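PDB 5GY3: glucanase, which probably hydrolyses internal beta-1,4-glucosidic linkages in cellulose, lichenin and cereal beta-glucans as a family 8 endoglucanase. Local coordinates for residues L191-V196 against M204-E209; F216-I221 against A236-W241; Y245-T250 against A272-T277; P251-V256 against A262-A267. All blocks are in the same frame, centred on the assembly; numbering follows the deposited sequence.

Overall arrangement
Read from the N terminus, contact 1 comes first: it closes a short hairpin in which 204-209 returns beside 191-196. The chain then enters contact 2, where the start of helix 220-228 meets helix 236-243 after the rest of helix 220-228 and the connection that follows it. Contact 3 closes the longest loop, joining 245-250 to helix 268-278, and contact 4 is nested inside that loop, pairing 251-256 with 262-267. None of the four cross along the sequence. In space, contact 2 is a shared neighbour: Trp238 packs on Leu191 and Pro192 of contact 1 and on Thr277 of contact 3, while Trp241 reaches Pro251 of contact 4. Thr250 and Met266 join contacts 3 and 4 through their backbones.

Contact 1: residues L191-V196 against M204-E209; sequences LPSDWV and MLPAKE
Val196 and Pro206 face each other as a non-hydrogen-bonded antiparallel pair, their CA atoms 4.4 Å apart and their side chains diverging. Next to this pair, Ala207 N donates to Trp195 O at 3.0 Å in a nearly straight bond (173°). Trp195 O is gripped a second time, by Ser193 OG at 2.8 Å, and the two donors come from opposite faces of the carbonyl plane. Ser193 carries its hydroxyl between its own N and carbonyl carbon (chi1 50°), which turns OG back to that oxygen and also lays it against Pro206 CB at 3.4 Å. Along the Val196 side chain, CB stays loosely beside Leu205 O, and CG1, anti to the backbone N, comes to 3.5 Å from that oxygen. This methyl then meets Met204, whose CB is 3.8 Å from Val196 CG1 and whose CG and SD lie slightly farther off, the two side chains slanting across one another. Of the Trp195 side chain, CB is what touches Ala207, 3.8 Å from Ala207 CB; the indole leads away from the strand and stacks on Trp210. That side chain is about 8 Å from the side chain of Asp87, the predicted nucleophile. The hairpin forms one side of a three-stranded antiparallel sheet in which 196-199 runs between 145-148 and the outer strand 204-206. Met204 leans on helix 167-183, while Leu191 and Pro192, at the start of 191-196, pack on helix 236-243.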
# COMPACT_ATOMS: atom_id res chain seq x y z
N LEU A 191 5.02 -3.32 -17.80
CA LEU A 191 4.62 -3.15 -16.41
C LEU A 191 5.69 -2.39 -15.63
O LEU A 191 6.87 -2.43 -15.98
CB LEU A 191 4.38 -4.51 -15.75
CG LEU A 191 3.13 -5.27 -16.20
CD1 LEU A 191 3.13 -6.64 -15.59
CD2 LEU A 191 1.85 -4.50 -15.80
N PRO A 192 5.31 -1.71 -14.55
CA PRO A 192 6.30 -1.08 -13.68
C PRO A 192 6.91 -2.08 -12.69
O PRO A 192 6.31 -3.09 -12.33
CB PRO A 192 5.48 -0.02 -12.94
CG PRO A 192 4.14 -0.68 -12.78
CD PRO A 192 3.94 -1.52 -14.05
N SER A 193 8.12 -1.76 -12.25
CA SER A 193 8.81 -2.53 -11.22
C SER A 193 8.42 -2.03 -9.82
O SER A 193 7.70 -1.03 -9.67
CB SER A 193 10.32 -2.44 -11.42
OG SER A 193 10.73 -1.09 -11.58
N ASP A 194 8.88 -2.75 -8.80
CA ASP A 194 8.65 -2.33 -7.42
C ASP A 194 9.17 -0.91 -7.18
O ASP A 194 8.52 -0.10 -6.53
CB ASP A 194 9.35 -3.28 -6.44
CG ASP A 194 8.74 -4.68 -6.40
OD1 ASP A 194 7.53 -4.84 -6.68
OD2 ASP A 194 9.50 -5.63 -6.06
N TRP A 195 10.37 -0.62 -7.68
CA TRP A 195 11.03 0.66 -7.48
C TRP A 195 11.40 1.25 -8.83
O TRP A 195 11.92 0.55 -9.71
CB TRP A 195 12.29 0.50 -6.61
CG TRP A 195 11.98 -0.03 -5.26
CD1 TRP A 195 11.91 -1.35 -4.89
CD2 TRP A 195 11.68 0.73 -4.08
NE1 TRP A 195 11.59 -1.45 -3.56
CE2 TRP A 195 11.44 -0.19 -3.04
CE3 TRP A 195 11.59 2.10 -3.82
CZ2 TRP A 195 11.11 0.23 -1.75
CZ3 TRP A 195 11.27 2.50 -2.54
CH2 TRP A 195 11.03 1.57 -1.52
N VAL A 196 11.16 2.55 -8.98
CA VAL A 196 11.34 3.26 -10.24
C VAL A 196 12.16 4.51 -9.98
O VAL A 196 11.82 5.30 -9.09
CB VAL A 196 9.99 3.63 -10.88
CG1 VAL A 196 10.19 4.55 -12.12
CG2 VAL A 196 9.22 2.38 -11.24
N MET A 204 12.17 7.80 -16.81
CA MET A 204 12.05 6.77 -15.77
C MET A 204 12.64 5.44 -16.23
O MET A 204 12.60 5.09 -17.42
CB MET A 204 10.58 6.57 -15.37
CG MET A 204 10.07 7.74 -14.57
SD MET A 204 8.36 7.59 -14.03
CE MET A 204 7.50 7.92 -15.58
N LEU A 205 13.18 4.70 -15.26
CA LEU A 205 13.67 3.35 -15.45
C LEU A 205 13.46 2.61 -14.15
O LEU A 205 13.33 3.25 -13.09
CB LEU A 205 15.15 3.32 -15.82
CG LEU A 205 15.48 3.91 -17.19
CD1 LEU A 205 16.92 4.24 -17.20
CD2 LEU A 205 15.16 2.93 -18.31
N PRO A 206 13.46 1.28 -14.16
CA PRO A 206 13.55 0.54 -12.90
C PRO A 206 14.77 1.01 -12.11
O PRO A 206 15.85 1.24 -12.68
CB PRO A 206 13.67 -0.92 -13.34
CG PRO A 206 13.03 -0.95 -14.71
CD PRO A 206 13.40 0.39 -15.34
N ALA A 207 14.59 1.19 -10.80
CA ALA A 207 15.67 1.76 -10.00
C ALA A 207 16.87 0.82 -9.94
O ALA A 207 16.72 -0.41 -9.95
CB ALA A 207 15.17 2.07 -8.59
N LYS A 208 18.07 1.41 -9.88
CA LYS A 208 19.30 0.61 -9.93
C LYS A 208 19.43 -0.33 -8.74
O LYS A 208 20.01 -1.41 -8.86
CB LYS A 208 20.54 1.50 -9.97
CG LYS A 208 20.60 2.57 -11.03
CD LYS A 208 21.98 3.24 -11.09
CE LYS A 208 22.67 3.31 -9.72
NZ LYS A 208 22.07 4.28 -8.75
N GLU A 209 18.92 0.08 -7.58
CA GLU A 209 19.34 -0.52 -6.33
C GLU A 209 18.55 -1.77 -5.95
O GLU A 209 18.92 -2.44 -4.98
CB GLU A 209 19.24 0.52 -5.21
CG GLU A 209 20.18 1.70 -5.39
CD GLU A 209 19.56 2.88 -6.12
OE1 GLU A 209 18.63 2.69 -6.94
OE2 GLU A 209 19.99 4.03 -5.88

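Contact 2: residues F216-I221 against A236-W241; sequences FDAIRI and APWKAW
Trp238 meets the segment 216-221 with the benzene part of its indole, and the contact is apolar on the Ile221 side. Ile221 CB and CG2 both approach Trp238 CZ2, with CB at 3.7 Å, and the isoleucine and tryptophan side chains cross at about a right angle. Ile221 CG2 is anti to the backbone N, which sets this branch beside the ring. Ala218 adds a more distant methyl, its CB 4.4 Å from Trp238 CH2. A backbone oxygen supplies the closest approach: Ala218 O lies 3.4 Å from Trp238 CH2. That oxygen is also held within its own segment, accepting from Ile221 N at 2.8 Å. Here the turn from Asp217 to Arg220 and Ile221 of helix 220-228 lie against Trp238 of helix 236-243, in the (alpha/alpha)6 barrel fold of family 8 glycoside hydrolases, with Trp238 reaching on to Pro222 and Leu225. Within 216-221, Arg220, whose CB points away from 236-241, makes a salt bridge from NH2 to Asp217 OD1 at 3.3 Å, weak as a hydrogen bond, and Asp217 O sits over the centre of the guanidinium. Asp217 OD2 is bound by Asn149, and Arg220 has a long, weak ion pair with Asp87, the predicted nucleophile.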
# COMPACT_ATOMS: atom_id res chain seq x y z
N PHE A 216 6.32 -8.10 -5.12
CA PHE A 216 5.39 -8.02 -4.00
C PHE A 216 4.95 -6.60 -3.66
O PHE A 216 3.91 -6.44 -3.01
CB PHE A 216 6.00 -8.67 -2.75
CG PHE A 216 6.30 -10.12 -2.92
CD1 PHE A 216 5.27 -11.05 -2.92
CD2 PHE A 216 7.61 -10.56 -3.10
CE1 PHE A 216 5.54 -12.40 -3.08
CE2 PHE A 216 7.89 -11.91 -3.26
CZ PHE A 216 6.85 -12.83 -3.25
N ASP A 217 5.72 -5.58 -4.06
CA ASP A 217 5.24 -4.21 -3.93
C ASP A 217 4.31 -3.85 -5.09
O ASP A 217 3.15 -3.45 -4.88
CB ASP A 217 6.41 -3.22 -3.89
CG ASP A 217 7.01 -3.05 -2.49
OD1 ASP A 217 6.49 -3.64 -1.52
OD2 ASP A 217 8.00 -2.31 -2.38
N ALA A 218 4.80 -4.04 -6.32
CA ALA A 218 4.11 -3.53 -7.50
C ALA A 218 2.73 -4.15 -7.69
O ALA A 218 1.84 -3.49 -8.25
CB ALA A 218 4.97 -3.76 -8.74
N ILE A 219 2.54 -5.39 -7.24
CA ILE A 219 1.25 -6.07 -7.41
C ILE A 219 0.12 -5.32 -6.70
O ILE A 219 -1.05 -5.51 -7.03
CB ILE A 219 1.38 -7.53 -6.93
CG1 ILE A 219 0.16 -8.35 -7.37
CG2 ILE A 219 1.53 -7.58 -5.42
CD1 ILE A 219 -0.06 -8.33 -8.87
N ARG A 220 0.44 -4.45 -5.73
CA ARG A 220 -0.61 -3.65 -5.11
C ARG A 220 -1.15 -2.56 -6.02
O ARG A 220 -2.23 -2.02 -5.74
CB ARG A 220 -0.10 -3.03 -3.80
CG ARG A 220 0.08 -4.06 -2.71
CD ARG A 220 0.36 -3.41 -1.37
NE ARG A 220 1.50 -2.50 -1.45
CZ ARG A 220 2.74 -2.81 -1.10
NH1 ARG A 220 3.00 -4.03 -0.64
NH2 ARG A 220 3.71 -1.90 -1.20
N ILE A 221 -0.43 -2.22 -7.10
CA ILE A 221 -0.88 -1.14 -7.98
C ILE A 221 -2.24 -1.44 -8.60
O ILE A 221 -3.13 -0.58 -8.54
CB ILE A 221 0.21 -0.84 -9.03
CG1 ILE A 221 1.49 -0.35 -8.33
CG2 ILE A 221 -0.27 0.17 -10.11
CD1 ILE A 221 2.74 -0.28 -9.25
N ALA A 236 -4.95 -1.27 -17.98
CA ALA A 236 -4.79 -2.02 -19.23
C ALA A 236 -3.57 -2.93 -19.26
O ALA A 236 -3.72 -4.10 -19.67
CB ALA A 236 -4.78 -1.04 -20.41
N PRO A 237 -2.35 -2.50 -18.91
CA PRO A 237 -1.23 -3.45 -18.98
C PRO A 237 -1.35 -4.58 -17.98
O PRO A 237 -0.85 -5.69 -18.24
CB PRO A 237 0.00 -2.57 -18.70
CG PRO A 237 -0.53 -1.40 -17.93
CD PRO A 237 -1.91 -1.15 -18.51
N TRP A 238 -2.00 -4.33 -16.84
CA TRP A 238 -2.17 -5.38 -15.83
C TRP A 238 -3.11 -6.46 -16.33
O TRP A 238 -2.82 -7.66 -16.22
CB TRP A 238 -2.71 -4.75 -14.54
CG TRP A 238 -1.77 -3.73 -14.00
CD1 TRP A 238 -1.81 -2.38 -14.19
CD2 TRP A 238 -0.62 -3.99 -13.19
NE1 TRP A 238 -0.75 -1.78 -13.54
CE2 TRP A 238 -0.01 -2.75 -12.92
CE3 TRP A 238 -0.06 -5.16 -12.67
CZ2 TRP A 238 1.15 -2.64 -12.14
CZ3 TRP A 238 1.08 -5.05 -11.90
CH2 TRP A 238 1.68 -3.80 -11.64
N LYS A 239 -4.25 -6.05 -16.89
CA LYS A 239 -5.19 -7.01 -17.44
C LYS A 239 -4.56 -7.79 -18.59
O LYS A 239 -4.71 -9.01 -18.68
CB LYS A 239 -6.45 -6.28 -17.90
CG LYS A 239 -7.26 -5.67 -16.76
CD LYS A 239 -8.46 -4.88 -17.30
CE LYS A 239 -9.46 -4.58 -16.19
NZ LYS A 239 -10.54 -3.65 -16.63
N ALA A 240 -3.83 -7.09 -19.48
CA ALA A 240 -3.23 -7.75 -20.63
C ALA A 240 -2.21 -8.80 -20.20
O ALA A 240 -2.17 -9.91 -20.75
CB ALA A 240 -2.57 -6.73 -21.56
N TRP A 241 -1.37 -8.47 -19.21
CA TRP A 241 -0.36 -9.42 -18.78
C TRP A 241 -1.00 -10.62 -18.09
O TRP A 241 -0.66 -11.77 -18.39
CB TRP A 241 0.64 -8.73 -17.85
CG TRP A 241 1.77 -9.65 -17.46
CD1 TRP A 241 2.78 -10.08 -18.26
CD2 TRP A 241 1.98 -10.24 -16.17
NE1 TRP A 241 3.62 -10.91 -17.55
CE2 TRP A 241 3.15 -11.03 -16.27
CE3 TRP A 241 1.30 -10.20 -14.95
CZ2 TRP A 241 3.66 -11.76 -15.18
CZ3 TRP A 241 1.81 -10.93 -13.87
CH2 TRP A 241 2.97 -11.70 -14.00

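Contact 3: residues Y245-T250 against A272-T277; sequences YPRLQT and AVRDLT
Arg247 takes hold of Asp275 side-on, using two nitrogens for the two carboxylate oxygens. Its NE donates to Asp275 OD1 at 2.9 Å and its NH2 to Asp275 OD2, also at 2.9 Å, both almost straight. Each oxygen uses its syn lone pair, and the guanidinium and carboxylate planes are only 12° apart, so the salt bridge is nearly flat. With CG anti to the backbone N (chi1 170°) and the chain extended to NE, the Arg247 side chain carries this edge across to the helix. Asp275 OD1 accepts a second bond, from Arg274 NH2, which meets it nearly along the C-O bond. Arg274 NH2 has a further salt bridge to Glu280, outside the two segments. The two guanidinium planes stand 83° apart, and Arg247 CB rests over one face of the Arg274 group, 3.4 Å from Arg274 NH1. Like charge is close here, but the acids Asp275 and Glu280 would be expected to offset it. The other nitrogens of Arg274 are served by water: one water accepts from NH1 and donates to Tyr245 O, and another accepts from Arg274 NE at 2.6 Å and donates to Thr250 OG1. Thr250 OG1 in turn donates to Pro246 O at 2.9 Å; Gln249 N reaches that carbonyl from its opposite face. Together Arg247, Arg274 and Asp275 form a salt-bridge network that joins the loop after helix 236-243 to helix 268-278, away from the predicted nucleophile.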
# COMPACT_ATOMS: atom_id res chain seq x y z
N TYR A 245 -1.84 -15.53 -19.20
CA TYR A 245 -1.50 -16.73 -18.45
C TYR A 245 -2.75 -17.44 -17.97
O TYR A 245 -3.79 -16.81 -17.77
CB TYR A 245 -0.62 -16.39 -17.22
CG TYR A 245 0.77 -15.95 -17.59
CD1 TYR A 245 1.73 -16.88 -17.94
CD2 TYR A 245 1.12 -14.60 -17.60
CE1 TYR A 245 3.00 -16.50 -18.28
CE2 TYR A 245 2.39 -14.20 -17.94
CZ TYR A 245 3.33 -15.16 -18.28
OH TYR A 245 4.61 -14.80 -18.64
N PRO A 246 -2.68 -18.76 -17.78
CA PRO A 246 -3.77 -19.45 -17.07
C PRO A 246 -3.90 -18.91 -15.66
O PRO A 246 -2.91 -18.58 -15.01
CB PRO A 246 -3.33 -20.92 -17.08
CG PRO A 246 -2.32 -21.03 -18.17
CD PRO A 246 -1.64 -19.69 -18.26
N ARG A 247 -5.15 -18.81 -15.19
CA ARG A 247 -5.41 -18.26 -13.86
C ARG A 247 -4.51 -18.87 -12.79
O ARG A 247 -3.96 -18.16 -11.95
CB ARG A 247 -6.87 -18.47 -13.48
CG ARG A 247 -7.16 -18.15 -12.02
CD ARG A 247 -8.64 -18.16 -11.72
NE ARG A 247 -8.89 -17.72 -10.35
CZ ARG A 247 -8.93 -18.53 -9.31
NH1 ARG A 247 -8.75 -19.84 -9.48
NH2 ARG A 247 -9.17 -18.05 -8.09
N LEU A 248 -4.34 -20.20 -12.81
CA LEU A 248 -3.56 -20.90 -11.80
C LEU A 248 -2.09 -21.05 -12.16
O LEU A 248 -1.33 -21.65 -11.39
CB LEU A 248 -4.18 -22.27 -11.51
CG LEU A 248 -5.60 -22.26 -10.94
CD1 LEU A 248 -6.12 -23.69 -10.77
CD2 LEU A 248 -5.63 -21.52 -9.62
N GLN A 249 -1.66 -20.52 -13.30
CA GLN A 249 -0.27 -20.56 -13.72
C GLN A 249 0.23 -19.18 -14.11
O GLN A 249 0.90 -19.00 -15.12
CB GLN A 249 -0.07 -21.54 -14.88
CG GLN A 249 -0.35 -22.99 -14.56
CD GLN A 249 -0.23 -23.87 -15.79
OE1 GLN A 249 -1.23 -24.27 -16.38
NE2 GLN A 249 1.00 -24.15 -16.20
N THR A 250 -0.08 -18.18 -13.29
CA THR A 250 0.39 -16.82 -13.51
C THR A 250 1.65 -16.59 -12.69
O THR A 250 1.60 -16.78 -11.47
CB THR A 250 -0.67 -15.82 -13.11
OG1 THR A 250 -1.87 -16.09 -13.86
CG2 THR A 250 -0.20 -14.39 -13.39
N ALA A 272 -5.83 -13.42 -5.48
CA ALA A 272 -7.00 -12.56 -5.27
C ALA A 272 -6.85 -11.23 -5.99
O ALA A 272 -7.82 -10.71 -6.55
CB ALA A 272 -7.22 -12.36 -3.77
N VAL A 273 -5.64 -10.66 -6.00
CA VAL A 273 -5.44 -9.44 -6.78
C VAL A 273 -5.62 -9.70 -8.27
O VAL A 273 -6.18 -8.88 -9.00
CB VAL A 273 -4.05 -8.83 -6.48
CG1 VAL A 273 -3.75 -7.66 -7.45
CG2 VAL A 273 -4.00 -8.35 -5.04
N ARG A 274 -5.12 -10.85 -8.76
CA ARG A 274 -5.34 -11.20 -10.16
C ARG A 274 -6.83 -11.27 -10.48
O ARG A 274 -7.28 -10.72 -11.49
CB ARG A 274 -4.64 -12.53 -10.48
CG ARG A 274 -4.81 -13.03 -11.91
CD ARG A 274 -6.02 -13.94 -12.00
NE ARG A 274 -6.19 -14.52 -13.32
CZ ARG A 274 -7.36 -14.96 -13.76
NH1 ARG A 274 -7.47 -15.50 -14.98
NH2 ARG A 274 -8.43 -14.84 -12.99
N ASP A 275 -7.61 -11.95 -9.63
CA ASP A 275 -9.05 -12.07 -9.86
C ASP A 275 -9.72 -10.70 -9.85
O ASP A 275 -10.58 -10.41 -10.69
CB ASP A 275 -9.70 -12.96 -8.80
CG ASP A 275 -9.41 -14.45 -9.00
OD1 ASP A 275 -8.96 -14.85 -10.09
OD2 ASP A 275 -9.65 -15.22 -8.04
N LEU A 276 -9.33 -9.85 -8.90
CA LEU A 276 -9.86 -8.49 -8.87
C LEU A 276 -9.53 -7.74 -10.15
O LEU A 276 -10.39 -7.06 -10.73
CB LEU A 276 -9.32 -7.74 -7.65
CG LEU A 276 -9.78 -6.28 -7.47
CD1 LEU A 276 -11.30 -6.20 -7.25
CD2 LEU A 276 -9.05 -5.62 -6.32
N THR A 277 -8.28 -7.86 -10.62
CA THR A 277 -7.86 -7.10 -11.79
C THR A 277 -8.65 -7.49 -13.03
O THR A 277 -9.00 -6.64 -13.85
CB THR A 277 -6.36 -7.30 -12.03
OG1 THR A 277 -5.65 -6.85 -10.87
CG2 THR A 277 -5.87 -6.54 -13.27
O HOH W 1 -6.04 -15.49 -17.61
O HOH W 2 -4.05 -14.78 -14.77

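Contact 4: residues P251-V256 against A262-A267; sequences PAWINV and APWYMA
Ala262 and Ala252 each set a methyl on the face of a tryptophan from the facing segment, within a loop pair with a single bridge, Pro251 with Tyr265, whose first arm runs on into the short strand 254-255 of a two-stranded antiparallel sheet. The tight part combines two backbone hydrogen bonds with methyls laid on indole faces. Ala252 N donates to Trp264 O at 2.9 Å, in the carbonyl plane, and Ala262 N donates to Trp253 O at the same length. Ala262 CB stands 3.4 Å from the centroid of the Trp253 five-membered ring, 8° off its normal, and Ala252 CB 3.5 Å from the centroid of the Trp264 six-membered ring: two CH-pi contacts. Trp253 has its CG between the backbone N and carbonyl carbon (chi1 51°), which brings the indole back over Ala262. Met266, extended beyond CG, puts CE 3.5 Å from Pro251 O in the buried interior. Pro263 and Tyr265 form the looser, exposed rim, Tyr265 CD1 coming no nearer than 4.2 Å to Pro251 N; Trp264 is exposed too, though its six-membered ring takes Ala252 CB. The five-membered rings of Trp253 and Trp264 have their planes 81° apart. One water, lying in the plane of both indoles, bridges them, accepting from Trp253 NE1 at 3.0 Å and from Trp264 NE1.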
# COMPACT_ATOMS: atom_id res chain seq x y z
N PRO A 251 2.77 -16.19 -13.30
CA PRO A 251 4.01 -16.03 -12.53
C PRO A 251 3.84 -15.02 -11.41
O PRO A 251 3.17 -14.00 -11.56
CB PRO A 251 5.02 -15.55 -13.58
CG PRO A 251 4.46 -16.08 -14.89
CD PRO A 251 2.97 -15.98 -14.74
N ALA A 252 4.47 -15.31 -10.26
CA ALA A 252 4.34 -14.44 -9.10
C ALA A 252 5.09 -13.13 -9.26
O ALA A 252 4.78 -12.16 -8.56
CB ALA A 252 4.83 -15.15 -7.84
N TRP A 253 6.11 -13.09 -10.13
CA TRP A 253 6.77 -11.84 -10.47
C TRP A 253 7.27 -11.90 -11.90
O TRP A 253 7.37 -12.98 -12.50
CB TRP A 253 7.94 -11.51 -9.52
CG TRP A 253 8.97 -12.60 -9.31
CD1 TRP A 253 9.06 -13.45 -8.24
CD2 TRP A 253 10.09 -12.93 -10.16
NE1 TRP A 253 10.14 -14.29 -8.38
CE2 TRP A 253 10.79 -13.99 -9.55
CE3 TRP A 253 10.57 -12.42 -11.37
CZ2 TRP A 253 11.93 -14.57 -10.12
CZ3 TRP A 253 11.70 -13.00 -11.94
CH2 TRP A 253 12.37 -14.05 -11.31
N ILE A 254 7.58 -10.73 -12.46
CA ILE A 254 8.28 -10.65 -13.74
C ILE A 254 9.37 -9.60 -13.65
O ILE A 254 9.18 -8.52 -13.08
CB ILE A 254 7.31 -10.35 -14.92
CG1 ILE A 254 8.10 -10.12 -16.21
CG2 ILE A 254 6.42 -9.14 -14.62
CD1 ILE A 254 7.24 -10.13 -17.46
N ASN A 255 10.55 -9.93 -14.16
CA ASN A 255 11.61 -8.94 -14.34
C ASN A 255 11.26 -8.11 -15.57
O ASN A 255 11.25 -8.62 -16.69
CB ASN A 255 12.96 -9.65 -14.49
CG ASN A 255 14.13 -8.68 -14.62
OD1 ASN A 255 14.08 -7.71 -15.38
ND2 ASN A 255 15.19 -8.96 -13.89
N VAL A 256 10.94 -6.83 -15.37
CA VAL A 256 10.42 -6.04 -16.49
C VAL A 256 11.52 -5.58 -17.42
O VAL A 256 11.23 -5.10 -18.53
CB VAL A 256 9.58 -4.84 -16.01
CG1 VAL A 256 8.38 -5.32 -15.17
CG2 VAL A 256 10.43 -3.87 -15.22
N ALA A 262 8.91 -15.44 -12.79
CA ALA A 262 9.04 -16.37 -11.68
C ALA A 262 8.70 -17.78 -12.14
O ALA A 262 7.79 -17.96 -12.95
CB ALA A 262 8.11 -15.98 -10.53
N PRO A 263 9.40 -18.80 -11.64
CA PRO A 263 9.02 -20.18 -11.96
C PRO A 263 7.89 -20.71 -11.10
O PRO A 263 7.55 -21.90 -11.20
CB PRO A 263 10.32 -20.95 -11.69
CG PRO A 263 10.92 -20.21 -10.54
CD PRO A 263 10.63 -18.74 -10.84
N TRP A 264 7.30 -19.88 -10.25
CA TRP A 264 6.17 -20.30 -9.45
C TRP A 264 5.07 -19.25 -9.56
O TRP A 264 5.29 -18.13 -10.04
CB TRP A 264 6.58 -20.54 -7.99
CG TRP A 264 7.17 -19.34 -7.33
CD1 TRP A 264 8.44 -18.87 -7.46
CD2 TRP A 264 6.50 -18.45 -6.43
NE1 TRP A 264 8.61 -17.74 -6.70
CE2 TRP A 264 7.43 -17.47 -6.05
CE3 TRP A 264 5.20 -18.40 -5.91
CZ2 TRP A 264 7.11 -16.44 -5.18
CZ3 TRP A 264 4.88 -17.38 -5.04
CH2 TRP A 264 5.83 -16.40 -4.69
N TYR A 265 3.87 -19.65 -9.14
CA TYR A 265 2.64 -19.00 -9.56
C TYR A 265 1.92 -18.30 -8.42
O TYR A 265 2.01 -18.71 -7.25
CB TYR A 265 1.68 -20.01 -10.18
CG TYR A 265 2.29 -20.82 -11.30
CD1 TYR A 265 3.09 -20.22 -12.26
CD2 TYR A 265 2.07 -22.19 -11.37
CE1 TYR A 265 3.65 -20.98 -13.30
CE2 TYR A 265 2.62 -22.94 -12.40
CZ TYR A 265 3.41 -22.33 -13.35
OH TYR A 265 3.94 -23.10 -14.36
N MET A 266 1.15 -17.28 -8.79
CA MET A 266 0.32 -16.57 -7.82
C MET A 266 -0.70 -17.51 -7.21
O MET A 266 -1.37 -18.28 -7.91
CB MET A 266 -0.39 -15.40 -8.49
CG MET A 266 0.55 -14.38 -9.07
SD MET A 266 -0.41 -12.94 -9.60
CE MET A 266 0.91 -11.82 -10.02
N ALA A 267 -0.83 -17.42 -5.89
CA ALA A 267 -1.82 -18.14 -5.12
C ALA A 267 -2.32 -17.20 -4.03
O ALA A 267 -1.80 -16.08 -3.88
CB ALA A 267 -1.23 -19.42 -4.52
O HOH W 3 11.49 -16.52 -6.82